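Local coordinates for protein trehalose-6-phosphate phosphatase (Neosartorya fumigata, PDB 5DXL) that belongs to the HAD clan of phosphatases, pairing a core domain built on a mixed beta-sheet with a smaller cap domain built on an antiparallel sheet, at residues His89-Arg94 with Pro185-Lys190; Phe192-Leu197 with Glu222-Ala227; Met117-His122 with Lys160-Thr165; Asn103-Ser108 with Arg134-Leu139. One frame throughout, in Å; residues are numbered along the deposited sequence.

Contact 1: His89-Arg94 with Pro185-Lys190; sequences HGCFIR and PTFVNK
Val188 turns CG1 anti to its own backbone N (chi1 168°) and CG2 beside it, and this rotation sets both methyls astride the carbonyl oxygen of His89. CG1 and CG2 each lie 3.6 Å from His89 O, and CG1 also meets His89 CB at 3.9 Å. Val188 CA approaches the same oxygen at 3.4 Å in a CA-H...O contact. Phe187 takes the less common first torsion in which CG stands between backbone N and carbonyl carbon (chi1 62°), which brings CD1 of the ring to 3.6 Å from Gly90 O. Residues 185-190 form the return linker of a capped HAD phosphatase: they leave the end of cap strand 180-185, pass through a short 3-10 turn and lead into core helix 190-199. Lys190, joined by salt bridges to Asp26 and Asp221, is consistent with the motif III lysine of that clan. No direct hydrogen bond joins the two segments, but one water donates to both Gly90 O and Phe187 O, at 2.7 and 3.0 Å. Pro185 CB lies against one face of the Phe187 ring, while in one of its two conformers Cys91 SG sits at the ring edge, near the plane.

Contact 2: Phe192-Leu197 with Glu222-Ala227; sequences FIAARL and EDMFRA
Ala194 and Ala195 of helix 190-199 meet Met224 and Ala227 of helix 222-229 on the Rossmann-like core of this HAD phosphatase, where helices cover a mainly parallel sheet. The second helix starts just beyond a GDD sequence, consistent with motif IV of the clan. The interface illustrates how small side chains allow close helix packing: the two short axes approach to 8.1 Å and run in broadly the same direction, with a signed crossing angle of -37°. The CA atoms of Ala194 and Met224 are 5.5 Å apart, and those of Ala195 and Ala227 5.6 Å. Each helix contributes an alanine methyl directed at the other. Ala194 CB points across to the second helix and touches Ala227 CB at 4.3 Å. Ala227 CB in turn lies between two residues of its neighbour, for it also meets Ala195 CB at 4.2 Å and packs beside the backbone N of Ala195. Beneath this layer the helices share the sheet: Ile193 and Met224 both rest on Ile65 of strand 60-65, and Ala194 reaches Met24 of strand 21-25. No polar bond crosses between the segments; Asp223 and Arg226 instead form a salt bridge along one helix. Residue 224 is selenomethionine, and it touches by its root rather than its tip: CG comes within 4.0 Å of Ala194 CB, after which the extended chi2 (-164°) leads SE away from the first helix and the bend at chi3 (-67°) places CE.

Contact 3: Met117-His122 with Lys160-Thr165; sequences MEVFQH and KMLEET
Val119 and Phe120, successive residues of helix 112-125, both close on Leu162 of helix 148-164 in the cap domain of this HAD phosphatase, an alpha/beta unit in which helices pack on an antiparallel four-stranded sheet. The case shows how one branched side chain can serve two neighbours at once, one with each of its methyls. Val119 comes first and points directly across. Its CG1, anti to the backbone N (chi1 168°), lies 4.0 Å from Leu162 CD2, and its CB follows at 4.2 Å from the same methyl. The two side chains lie antiparallel and overlap along their flanks instead of meeting end on. At Phe120 the CB leaves more obliquely, and the ring brings its CE1 corner to 3.7 Å from Leu162 CD1, with CZ next in line; here the two side chains stand roughly perpendicular. The Phe120 ring also meets the ring of Trp141, with planes inclined by about 25°, and touches Ile132 of the sheet and Cys158 one turn before Leu162. The aromatic group thus joins both helices to the strands below. The helix backbones stay well separated, with 8.1 Å between the CA atoms of Val119 and Leu162. Farther along the second segment, Thr165 turns its hydroxyl back along the chain, donating from OG1 to Met161 O at 2.7 Å from a position above the carbonyl plane.

Contact 4: Asn103-Ser108 with Arg134-Leu139; sequences NLAESS and RKRVAL
Arg136 reaches across to Ala105, and its side chain is best read outward from the backbone. CB points toward the opposite segment and CG continues in an extended line, but the first close approach is made by CD, 4.4 Å from Ala105 CB. The chain then bends at chi3 (-48°) and runs past the ring of Phe92. At the tip the two terminal nitrogens divide their work. NH1 donates to a water 2.9 Å away, and Asn103 ND2 donates to the same water, also at 2.9 Å; NH2 forms a salt bridge with Glu88. The guanidinium group is therefore held from two directions, by a carboxylate and through a shared water. Next to this polar edge lies a small apolar contact. Ala105 CB is received by both methyls of Val137, CG2 at 3.8 Å and CG1 at 3.9 Å, and Val137 is enclosed further by Cys91 and Pro185. Ala105 is kept in position by the folding of its own segment. Asn103 OD1 accepts from Glu106 N at 3.0 Å, an almost straight bond that arrives well above the plane of the amide. Ser108 OG donates to Ala105 O at 2.7 Å, and Ser108 N donates to the same oxygen, so that two donors grip it. An Asx motif leading into a type I beta turn thus ends core strand 101-103 and packs against the loop of the cap's beta hairpin 131-142, an arrangement that belongs to the junction between core and cap.

How the contacts relate
The four contacts run from core to cap. Contact 2 lies in the core and contact 3 in the cap, their centres 28 Å apart, with contacts 1 and 4 bridging the junction between them. Contacts 1 and 4 are neighbours, 9 Å between centres: Cys91 O and Leu104 N, at 2.7 Å, probably share a hydrogen bond. Contact 1 adjoins contact 2, 11 Å between centres, through a weak hydrogen bond from N-cap Asn189 ND2 to Asp223 OD2. Toward the cap, Met117 of contact 3 packs on Arg134 and Leu139 of contact 4. Lys190, salt-bridged to Asp26 and Asp221, places contact 1 beside the probable active site; contact 3 lies 23 Å away between centres.

Contact 1: His89-Arg94 with Pro185-Lys190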
loop_
_atom_site.group_PDB
_atom_site.type_symbol
_atom_site.label_atom_id
_atom_site.label_comp_id
_atom_site.label_asym_id
_atom_site.label_seq_id
_atom_site.Cartn_x
_atom_site.Cartn_y
_atom_site.Cartn_z
ATOM N N HIS A 89 -6.842 0.054 3.204
ATOM C CA HIS A 89 -5.699 0.700 3.839
ATOM C C HIS A 89 -5.161 -0.111 5.017
ATOM O O HIS A 89 -5.023 0.401 6.132
ATOM C CB HIS A 89 -6.082 2.122 4.276
ATOM C CG HIS A 89 -6.595 2.972 3.153
ATOM N ND1 HIS A 89 -7.939 3.095 2.862
ATOM C CD2 HIS A 89 -5.941 3.710 2.228
ATOM C CE1 HIS A 89 -8.087 3.892 1.818
ATOM N NE2 HIS A 89 -6.891 4.278 1.415
ATOM N N GLY A 90 -4.884 -1.388 4.763
ATOM C CA GLY A 90 -4.240 -2.246 5.739
ATOM C C GLY A 90 -5.162 -2.826 6.800
ATOM O O GLY A 90 -4.695 -3.417 7.764
ATOM N N CYS A 91 -6.467 -2.658 6.638
ATOM C CA CYS A 91 -7.387 -3.117 7.670
ATOM C C CYS A 91 -7.862 -4.551 7.470
ATOM O O CYS A 91 -8.282 -5.195 8.423
ATOM C CB CYS A 91 -8.582 -2.181 7.746
ATOM S SG CYS A 91 -8.128 -0.599 8.468
ATOM N N PHE A 92 -7.790 -5.046 6.239
ATOM C CA PHE A 92 -8.191 -6.420 5.933
ATOM C C PHE A 92 -7.085 -7.106 5.152
ATOM O O PHE A 92 -6.549 -6.530 4.207
ATOM C CB PHE A 92 -9.485 -6.460 5.124
ATOM C CG PHE A 92 -10.707 -6.090 5.915
ATOM C CD1 PHE A 92 -11.370 -7.033 6.670
ATOM C CD2 PHE A 92 -11.181 -4.789 5.901
ATOM C CE1 PHE A 92 -12.501 -6.683 7.407
ATOM C CE2 PHE A 92 -12.312 -4.433 6.632
ATOM C CZ PHE A 92 -12.969 -5.381 7.385
ATOM N N ILE A 93 -6.735 -8.320 5.550
ATOM C CA ILE A 93 -5.683 -9.042 4.845
ATOM C C ILE A 93 -6.102 -10.479 4.570
ATOM O O ILE A 93 -6.709 -11.138 5.418
ATOM C CB ILE A 93 -4.359 -9.034 5.629
ATOM C CG1 ILE A 93 -3.217 -9.570 4.771
ATOM C CG2 ILE A 93 -4.450 -9.854 6.904
ATOM C CD1 ILE A 93 -1.860 -9.373 5.400
ATOM N N ARG A 94 -5.796 -10.945 3.362
ATOM C CA ARG A 94 -5.977 -12.353 3.014
ATOM C C ARG A 94 -4.643 -12.896 2.542
ATOM O O ARG A 94 -4.082 -12.383 1.572
ATOM C CB ARG A 94 -7.045 -12.539 1.933
ATOM C CG ARG A 94 -7.326 -14.042 1.624
ATOM C CD ARG A 94 -8.058 -14.297 0.270
ATOM N NE ARG A 94 -7.164 -14.215 -0.892
ATOM C CZ ARG A 94 -7.556 -14.469 -2.143
ATOM N NH1 ARG A 94 -8.826 -14.815 -2.368
ATOM N NH2 ARG A 94 -6.693 -14.362 -3.169
ATOM N N PRO A 185 -4.471 3.914 13.224
ATOM C CA PRO A 185 -3.431 2.976 13.652
ATOM C C PRO A 185 -2.182 3.065 12.786
ATOM O O PRO A 185 -2.275 3.386 11.598
ATOM C CB PRO A 185 -4.102 1.609 13.482
ATOM C CG PRO A 185 -5.541 1.897 13.553
ATOM C CD PRO A 185 -5.711 3.222 12.856
ATOM N N THR A 186 -1.029 2.761 13.372
ATOM C CA THR A 186 0.215 2.761 12.615
ATOM C C THR A 186 0.193 1.723 11.487
ATOM O O THR A 186 0.889 1.883 10.479
ATOM C CB THR A 186 1.428 2.509 13.536
ATOM O OG1 THR A 186 1.261 1.255 14.210
ATOM C CG2 THR A 186 1.537 3.622 14.567
ATOM N N PHE A 187 -0.625 0.676 11.612
ATOM C CA PHE A 187 -0.601 -0.375 10.589
ATOM C C PHE A 187 -1.254 0.023 9.257
ATOM O O PHE A 187 -1.201 -0.732 8.284
ATOM C CB PHE A 187 -1.229 -1.684 11.123
ATOM C CG PHE A 187 -2.692 -1.594 11.512
ATOM C CD1 PHE A 187 -3.687 -1.387 10.560
ATOM C CD2 PHE A 187 -3.076 -1.799 12.831
ATOM C CE1 PHE A 187 -5.024 -1.341 10.920
ATOM C CE2 PHE A 187 -4.414 -1.759 13.192
ATOM C CZ PHE A 187 -5.384 -1.524 12.235
ATOM N N VAL A 188 -1.843 1.214 9.203
ATOM C CA VAL A 188 -2.455 1.726 7.983
ATOM C C VAL A 188 -1.389 2.161 6.968
ATOM O O VAL A 188 -1.612 2.130 5.757
ATOM C CB VAL A 188 -3.399 2.916 8.311
ATOM C CG1 VAL A 188 -3.816 3.665 7.053
ATOM C CG2 VAL A 188 -4.611 2.415 9.079
ATOM N N ASN A 189 -0.228 2.560 7.473
ATOM C CA ASN A 189 0.875 3.016 6.635
ATOM C C ASN A 189 1.396 1.885 5.739
ATOM O O ASN A 189 1.708 0.798 6.224
ATOM C CB ASN A 189 1.996 3.572 7.523
ATOM C CG ASN A 189 3.111 4.222 6.732
ATOM O OD1 ASN A 189 3.938 3.542 6.137
ATOM N ND2 ASN A 189 3.145 5.551 6.740
ATOM N N LYS A 190 1.485 2.138 4.432
ATOM C CA LYS A 190 1.873 1.105 3.480
ATOM C C LYS A 190 3.300 0.605 3.675
ATOM O O LYS A 190 3.629 -0.522 3.309
ATOM C CB LYS A 190 1.698 1.607 2.044
ATOM C CG LYS A 190 0.364 1.212 1.461
ATOM C CD LYS A 190 0.277 1.488 -0.034
ATOM C CE LYS A 190 -1.136 1.235 -0.509
ATOM N NZ LYS A 190 -1.307 1.460 -1.957
HETATM O O HOH W 1 -1.988 -3.553 7.805
#

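Contact 2: Phe192-Leu197 with Glu222-Ala227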
loop_
_atom_site.group_PDB
_atom_site.type_symbol
_atom_site.label_atom_id
_atom_site.label_comp_id
_atom_site.label_asym_id
_atom_site.label_seq_id
_atom_site.Cartn_x
_atom_site.Cartn_y
_atom_site.Cartn_z
ATOM N N PHE A 192 4.577 0.175 6.626
ATOM C CA PHE A 192 4.409 -0.782 7.703
ATOM C C PHE A 192 4.000 -2.091 7.063
ATOM O O PHE A 192 4.576 -3.160 7.310
ATOM C CB PHE A 192 3.360 -0.278 8.708
ATOM C CG PHE A 192 3.144 -1.187 9.883
ATOM C CD1 PHE A 192 2.354 -2.323 9.767
ATOM C CD2 PHE A 192 3.708 -0.892 11.115
ATOM C CE1 PHE A 192 2.147 -3.160 10.852
ATOM C CE2 PHE A 192 3.501 -1.722 12.206
ATOM C CZ PHE A 192 2.721 -2.856 12.073
ATOM N N ILE A 193 3.011 -1.990 6.183
ATOM C CA ILE A 193 2.538 -3.146 5.454
ATOM C C ILE A 193 3.682 -3.843 4.694
ATOM O O ILE A 193 3.892 -5.033 4.868
ATOM C CB ILE A 193 1.392 -2.737 4.487
ATOM C CG1 ILE A 193 0.213 -2.156 5.299
ATOM C CG2 ILE A 193 0.977 -3.922 3.619
ATOM C CD1 ILE A 193 -0.874 -1.440 4.452
ATOM N N ALA A 194 4.445 -3.090 3.901
ATOM C CA ALA A 194 5.560 -3.643 3.112
ATOM C C ALA A 194 6.736 -4.209 3.926
ATOM O O ALA A 194 7.353 -5.201 3.543
ATOM C CB ALA A 194 6.090 -2.564 2.154
ATOM N N ALA A 195 7.080 -3.552 5.026
ATOM C CA ALA A 195 8.169 -4.052 5.855
ATOM C C ALA A 195 7.777 -5.384 6.475
ATOM O O ALA A 195 8.587 -6.299 6.554
ATOM C CB ALA A 195 8.535 -3.049 6.939
ATOM N N ARG A 196 6.521 -5.470 6.901
ATOM C CA ARG A 196 5.983 -6.672 7.528
ATOM C C ARG A 196 6.098 -7.862 6.576
ATOM O O ARG A 196 6.486 -8.958 6.970
ATOM C CB ARG A 196 4.525 -6.444 7.937
ATOM C CG ARG A 196 4.029 -7.366 9.036
ATOM C CD ARG A 196 2.506 -7.340 9.146
ATOM N NE ARG A 196 1.856 -7.674 7.879
ATOM C CZ ARG A 196 1.878 -8.880 7.312
ATOM N NH1 ARG A 196 2.525 -9.885 7.892
ATOM N NH2 ARG A 196 1.258 -9.086 6.158
ATOM N N LEU A 197 5.779 -7.627 5.308
ATOM C CA LEU A 197 5.867 -8.668 4.291
ATOM C C LEU A 197 7.275 -9.205 4.083
ATOM O O LEU A 197 7.466 -10.398 3.864
ATOM C CB LEU A 197 5.330 -8.144 2.962
ATOM C CG LEU A 197 3.845 -8.417 2.787
ATOM C CD1 LEU A 197 3.345 -7.795 1.504
ATOM C CD2 LEU A 197 3.629 -9.928 2.791
ATOM N N GLU A 222 4.894 5.702 -1.733
ATOM C CA GLU A 222 6.251 6.126 -1.392
ATOM C C GLU A 222 6.749 5.452 -0.113
ATOM O O GLU A 222 7.935 5.160 0.021
ATOM C CB GLU A 222 6.314 7.651 -1.257
ATOM C CG GLU A 222 6.115 8.381 -2.584
ATOM C CD GLU A 222 7.302 8.204 -3.519
ATOM O OE1 GLU A 222 8.453 8.291 -3.042
ATOM O OE2 GLU A 222 7.084 7.964 -4.724
ATOM N N ASP A 223 5.838 5.170 0.814
ATOM C CA ASP A 223 6.241 4.564 2.080
ATOM C C ASP A 223 6.700 3.113 1.884
ATOM O O ASP A 223 7.546 2.621 2.632
ATOM C CB ASP A 223 5.101 4.652 3.104
ATOM C CG ASP A 223 4.907 6.074 3.648
ATOM O OD1 ASP A 223 5.908 6.826 3.760
ATOM O OD2 ASP A 223 3.752 6.436 3.964
HETATM N N MSE A 224 6.161 2.427 0.871
HETATM C CA MSE A 224 6.649 1.090 0.519
HETATM C C MSE A 224 8.101 1.172 0.058
HETATM O O MSE A 224 8.925 0.346 0.457
HETATM C CB MSE A 224 5.796 0.446 -0.582
HETATM C CG MSE A 224 4.357 0.211 -0.170
HETATM SE SE MSE A 224 3.431 -1.027 -1.361
HETATM C CE MSE A 224 3.400 0.078 -2.986
ATOM N N PHE A 225 8.398 2.156 -0.790
ATOM C CA PHE A 225 9.754 2.310 -1.323
ATOM C C PHE A 225 10.725 2.628 -0.185
ATOM O O PHE A 225 11.829 2.081 -0.131
ATOM C CB PHE A 225 9.830 3.413 -2.385
ATOM C CG PHE A 225 8.794 3.307 -3.477
ATOM C CD1 PHE A 225 8.374 2.075 -3.964
ATOM C CD2 PHE A 225 8.239 4.462 -4.018
ATOM C CE1 PHE A 225 7.409 1.994 -4.973
ATOM C CE2 PHE A 225 7.279 4.397 -5.020
ATOM C CZ PHE A 225 6.862 3.164 -5.506
ATOM N N ARG A 226 10.294 3.503 0.721
ATOM C CA ARG A 226 11.084 3.828 1.914
ATOM C C ARG A 226 11.384 2.587 2.727
ATOM O O ARG A 226 12.515 2.366 3.153
ATOM C CB ARG A 226 10.356 4.842 2.802
ATOM C CG ARG A 226 10.482 6.259 2.343
ATOM C CD ARG A 226 9.987 7.263 3.396
ATOM N NE ARG A 226 9.890 8.581 2.784
ATOM C CZ ARG A 226 8.786 9.059 2.218
ATOM N NH1 ARG A 226 7.674 8.337 2.218
ATOM N NH2 ARG A 226 8.789 10.264 1.659
ATOM N N ALA A 227 10.360 1.773 2.959
ATOM C CA ALA A 227 10.536 0.569 3.748
ATOM C C ALA A 227 11.536 -0.387 3.110
ATOM O O ALA A 227 12.338 -1.012 3.803
ATOM C CB ALA A 227 9.190 -0.130 3.959
#

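Contact 3: Met117-His122 with Lys160-Thr165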
loop_
_atom_site.group_PDB
_atom_site.type_symbol
_atom_site.label_atom_id
_atom_site.label_comp_id
_atom_site.label_asym_id
_atom_site.label_seq_id
_atom_site.Cartn_x
_atom_site.Cartn_y
_atom_site.Cartn_z
HETATM N N MSE A 117 -12.217 10.464 20.672
HETATM C CA MSE A 117 -13.556 11.032 20.555
HETATM C C MSE A 117 -13.818 12.081 21.646
HETATM O O MSE A 117 -14.362 13.148 21.374
HETATM C CB MSE A 117 -14.624 9.938 20.621
HETATM C CG MSE A 117 -14.725 9.084 19.363
HETATM SE SE MSE A 117 -15.079 10.166 17.763
HETATM C CE MSE A 117 -16.818 10.851 18.260
ATOM N N GLU A 118 -13.422 11.761 22.875
ATOM C CA GLU A 118 -13.626 12.665 23.998
ATOM C C GLU A 118 -12.884 13.983 23.757
ATOM O O GLU A 118 -13.447 15.071 23.944
ATOM C CB GLU A 118 -13.167 11.995 25.296
ATOM C CG GLU A 118 -13.621 12.691 26.557
ATOM C CD GLU A 118 -13.382 11.845 27.793
ATOM O OE1 GLU A 118 -13.173 10.618 27.645
ATOM O OE2 GLU A 118 -13.400 12.408 28.907
ATOM N N VAL A 119 -11.632 13.874 23.325
ATOM C CA VAL A 119 -10.807 15.038 23.025
ATOM C C VAL A 119 -11.357 15.823 21.833
ATOM O O VAL A 119 -11.511 17.044 21.895
ATOM C CB VAL A 119 -9.355 14.630 22.743
ATOM C CG1 VAL A 119 -8.558 15.793 22.152
ATOM C CG2 VAL A 119 -8.692 14.100 24.007
ATOM N N PHE A 120 -11.652 15.130 20.739
ATOM C CA PHE A 120 -12.226 15.813 19.586
ATOM C C PHE A 120 -13.569 16.483 19.922
ATOM O O PHE A 120 -13.853 17.581 19.439
ATOM C CB PHE A 120 -12.413 14.833 18.408
ATOM C CG PHE A 120 -11.162 14.566 17.596
ATOM C CD1 PHE A 120 -9.984 15.262 17.802
ATOM C CD2 PHE A 120 -11.187 13.595 16.594
ATOM C CE1 PHE A 120 -8.851 14.994 17.028
ATOM C CE2 PHE A 120 -10.067 13.327 15.812
ATOM C CZ PHE A 120 -8.899 14.021 16.030
ATOM N N GLN A 121 -14.399 15.843 20.744
ATOM C CA GLN A 121 -15.703 16.418 21.066
ATOM C C GLN A 121 -15.526 17.708 21.853
ATOM O O GLN A 121 -16.262 18.679 21.667
ATOM C CB GLN A 121 -16.560 15.436 21.868
ATOM C CG GLN A 121 -17.923 15.992 22.248
ATOM C CD GLN A 121 -18.793 16.307 21.037
ATOM O OE1 GLN A 121 -18.680 15.662 19.992
ATOM N NE2 GLN A 121 -19.665 17.303 21.175
ATOM N N HIS A 122 -14.520 17.700 22.714
ATOM C CA HIS A 122 -14.195 18.853 23.539
ATOM C C HIS A 122 -13.820 20.041 22.673
ATOM O O HIS A 122 -14.364 21.139 22.844
ATOM C CB HIS A 122 -13.054 18.510 24.480
ATOM C CG HIS A 122 -12.733 19.592 25.455
ATOM N ND1 HIS A 122 -11.693 20.478 25.268
ATOM C CD2 HIS A 122 -13.304 19.922 26.635
ATOM C CE1 HIS A 122 -11.645 21.312 26.291
ATOM N NE2 HIS A 122 -12.611 20.995 27.135
ATOM N N LYS A 160 -0.864 18.469 19.817
ATOM C CA LYS A 160 0.142 18.306 20.859
ATOM C C LYS A 160 -0.402 17.433 21.985
ATOM O O LYS A 160 0.281 16.530 22.472
ATOM C CB LYS A 160 0.594 19.668 21.402
ATOM C CG LYS A 160 1.536 19.553 22.585
ATOM C CD LYS A 160 1.993 20.915 23.092
ATOM C CE LYS A 160 2.746 20.778 24.407
ATOM N NZ LYS A 160 3.534 21.996 24.740
HETATM N N MSE A 161 -1.650 17.681 22.366
HETATM C CA MSE A 161 -2.291 16.909 23.419
HETATM C C MSE A 161 -2.360 15.422 23.070
HETATM O O MSE A 161 -1.991 14.571 23.880
HETATM C CB MSE A 161 -3.689 17.444 23.689
HETATM C CG MSE A 161 -4.452 16.662 24.722
HETATM SE SE MSE A 161 -5.897 17.742 25.446
HETATM C CE MSE A 161 -4.818 19.199 26.105
ATOM N N LEU A 162 -2.821 15.118 21.860
ATOM C CA LEU A 162 -2.930 13.725 21.416
ATOM C C LEU A 162 -1.573 13.026 21.346
ATOM O O LEU A 162 -1.453 11.850 21.698
ATOM C CB LEU A 162 -3.625 13.658 20.052
ATOM C CG LEU A 162 -5.103 14.048 20.130
ATOM C CD1 LEU A 162 -5.732 14.148 18.754
ATOM C CD2 LEU A 162 -5.877 13.079 21.015
ATOM N N GLU A 163 -0.552 13.740 20.883
ATOM C CA GLU A 163 0.782 13.158 20.760
ATOM C C GLU A 163 1.377 12.786 22.116
ATOM O O GLU A 163 2.098 11.794 22.236
ATOM C CB GLU A 163 1.722 14.122 20.030
ATOM C CG GLU A 163 1.453 14.238 18.537
ATOM C CD GLU A 163 2.193 15.401 17.892
ATOM O OE1 GLU A 163 2.592 16.338 18.617
ATOM O OE2 GLU A 163 2.375 15.379 16.657
ATOM N N GLU A 164 1.068 13.581 23.133
ATOM C CA GLU A 164 1.655 13.384 24.453
ATOM C C GLU A 164 0.863 12.409 25.314
ATOM O O GLU A 164 1.308 12.024 26.396
ATOM C CB GLU A 164 1.781 14.726 25.169
ATOM C CG GLU A 164 2.859 15.610 24.578
ATOM C CD GLU A 164 2.806 17.030 25.098
ATOM O OE1 GLU A 164 1.949 17.325 25.959
ATOM O OE2 GLU A 164 3.627 17.850 24.635
ATOM N N THR A 165 -0.313 12.012 24.841
ATOM C CA THR A 165 -1.167 11.126 25.618
ATOM C C THR A 165 -1.511 9.870 24.823
ATOM O O THR A 165 -0.855 8.833 24.962
ATOM C CB THR A 165 -2.470 11.840 26.064
ATOM O OG1 THR A 165 -3.147 12.382 24.922
ATOM C CG2 THR A 165 -2.151 12.980 27.028
#

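Contact 4: Asn103-Ser108 with Arg134-Leu139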
loop_
_atom_site.group_PDB
_atom_site.type_symbol
_atom_site.label_atom_id
_atom_site.label_comp_id
_atom_site.label_asym_id
_atom_site.label_seq_id
_atom_site.Cartn_x
_atom_site.Cartn_y
_atom_site.Cartn_z
ATOM N N ASN A 103 -9.425 -9.325 9.954
ATOM C CA ASN A 103 -9.784 -7.942 10.217
ATOM C C ASN A 103 -8.769 -7.365 11.188
ATOM O O ASN A 103 -8.865 -7.571 12.398
ATOM C CB ASN A 103 -11.205 -7.857 10.792
ATOM C CG ASN A 103 -11.696 -6.429 10.958
ATOM O OD1 ASN A 103 -10.911 -5.489 11.092
ATOM N ND2 ASN A 103 -13.015 -6.263 10.948
ATOM N N LEU A 104 -7.791 -6.642 10.658
ATOM C CA LEU A 104 -6.675 -6.192 11.477
ATOM C C LEU A 104 -7.091 -5.083 12.436
ATOM O O LEU A 104 -6.458 -4.895 13.479
ATOM C CB LEU A 104 -5.512 -5.735 10.582
ATOM C CG LEU A 104 -4.916 -6.906 9.794
ATOM C CD1 LEU A 104 -3.884 -6.451 8.771
ATOM C CD2 LEU A 104 -4.292 -7.894 10.763
ATOM N N ALA A 105 -8.151 -4.351 12.106
ATOM C CA ALA A 105 -8.654 -3.342 13.014
ATOM C C ALA A 105 -9.233 -4.033 14.228
ATOM O O ALA A 105 -8.889 -3.692 15.355
ATOM C CB ALA A 105 -9.707 -2.460 12.343
ATOM N N GLU A 106 -10.086 -5.028 13.988
ATOM C CA GLU A 106 -10.730 -5.721 15.094
ATOM C C GLU A 106 -9.737 -6.546 15.915
ATOM O O GLU A 106 -9.988 -6.810 17.084
ATOM C CB GLU A 106 -11.877 -6.600 14.586
ATOM C CG GLU A 106 -13.152 -5.801 14.347
ATOM C CD GLU A 106 -13.765 -5.299 15.650
ATOM O OE1 GLU A 106 -14.053 -6.147 16.520
ATOM O OE2 GLU A 106 -13.954 -4.070 15.808
ATOM N N SER A 107 -8.619 -6.930 15.314
ATOM C CA SER A 107 -7.589 -7.672 16.037
ATOM C C SER A 107 -6.731 -6.771 16.920
ATOM O O SER A 107 -5.890 -7.250 17.671
ATOM C CB SER A 107 -6.701 -8.434 15.061
ATOM O OG SER A 107 -7.482 -9.327 14.296
ATOM N N SER A 108 -6.951 -5.464 16.825
ATOM C CA SER A 108 -6.196 -4.505 17.629
ATOM C C SER A 108 -7.048 -3.961 18.775
ATOM O O SER A 108 -8.264 -4.070 18.759
ATOM C CB SER A 108 -5.699 -3.346 16.757
ATOM O OG SER A 108 -6.736 -2.419 16.476
ATOM N N ARG A 134 -16.186 10.170 11.785
ATOM C CA ARG A 134 -15.791 8.887 12.338
ATOM C C ARG A 134 -15.848 7.811 11.258
ATOM O O ARG A 134 -16.886 7.603 10.627
ATOM C CB ARG A 134 -16.686 8.529 13.528
ATOM C CG ARG A 134 -16.372 7.185 14.161
ATOM C CD ARG A 134 -16.770 7.167 15.633
ATOM N NE ARG A 134 -16.050 6.133 16.378
ATOM C CZ ARG A 134 -16.185 5.924 17.684
ATOM N NH1 ARG A 134 -17.019 6.677 18.390
ATOM N NH2 ARG A 134 -15.488 4.962 18.282
ATOM N N LYS A 135 -14.716 7.161 11.011
ATOM C CA LYS A 135 -14.715 5.958 10.176
ATOM C C LYS A 135 -14.380 4.743 11.034
ATOM O O LYS A 135 -14.163 4.882 12.247
ATOM C CB LYS A 135 -13.728 6.100 9.022
ATOM C CG LYS A 135 -14.149 7.111 7.976
ATOM C CD LYS A 135 -13.629 6.713 6.607
ATOM C CE LYS A 135 -14.195 7.605 5.516
ATOM N NZ LYS A 135 -13.799 7.130 4.160
ATOM N N ARG A 136 -14.333 3.565 10.407
ATOM C CA ARG A 136 -14.071 2.311 11.115
ATOM C C ARG A 136 -12.794 2.412 11.931
ATOM O O ARG A 136 -12.761 2.086 13.122
ATOM C CB ARG A 136 -13.962 1.139 10.133
ATOM C CG ARG A 136 -13.877 -0.232 10.806
ATOM C CD ARG A 136 -13.142 -1.274 9.944
ATOM N NE ARG A 136 -13.621 -1.301 8.570
ATOM C CZ ARG A 136 -14.674 -2.000 8.162
ATOM N NH1 ARG A 136 -15.356 -2.730 9.034
ATOM N NH2 ARG A 136 -15.042 -1.970 6.887
ATOM N N VAL A 137 -11.738 2.889 11.289
ATOM C CA VAL A 137 -10.438 2.817 11.909
ATOM C C VAL A 137 -9.800 4.197 12.083
ATOM O O VAL A 137 -8.900 4.375 12.906
ATOM C CB VAL A 137 -9.525 1.908 11.101
ATOM C CG1 VAL A 137 -8.514 1.283 12.003
ATOM C CG2 VAL A 137 -10.357 0.797 10.483
ATOM N N ALA A 138 -10.260 5.183 11.328
ATOM C CA ALA A 138 -9.667 6.506 11.462
ATOM C C ALA A 138 -10.672 7.514 11.980
ATOM O O ALA A 138 -11.827 7.505 11.580
ATOM C CB ALA A 138 -9.101 6.967 10.141
ATOM N N LEU A 139 -10.214 8.403 12.860
ATOM C CA LEU A 139 -11.063 9.470 13.382
ATOM C C LEU A 139 -10.488 10.798 12.931
ATOM O O LEU A 139 -9.295 11.033 13.081
ATOM C CB LEU A 139 -11.141 9.414 14.910
ATOM C CG LEU A 139 -11.749 8.154 15.538
ATOM C CD1 LEU A 139 -11.752 8.259 17.055
ATOM C CD2 LEU A 139 -13.133 7.938 15.018
HETATM O O HOH W 2 -14.237 -3.715 11.536
#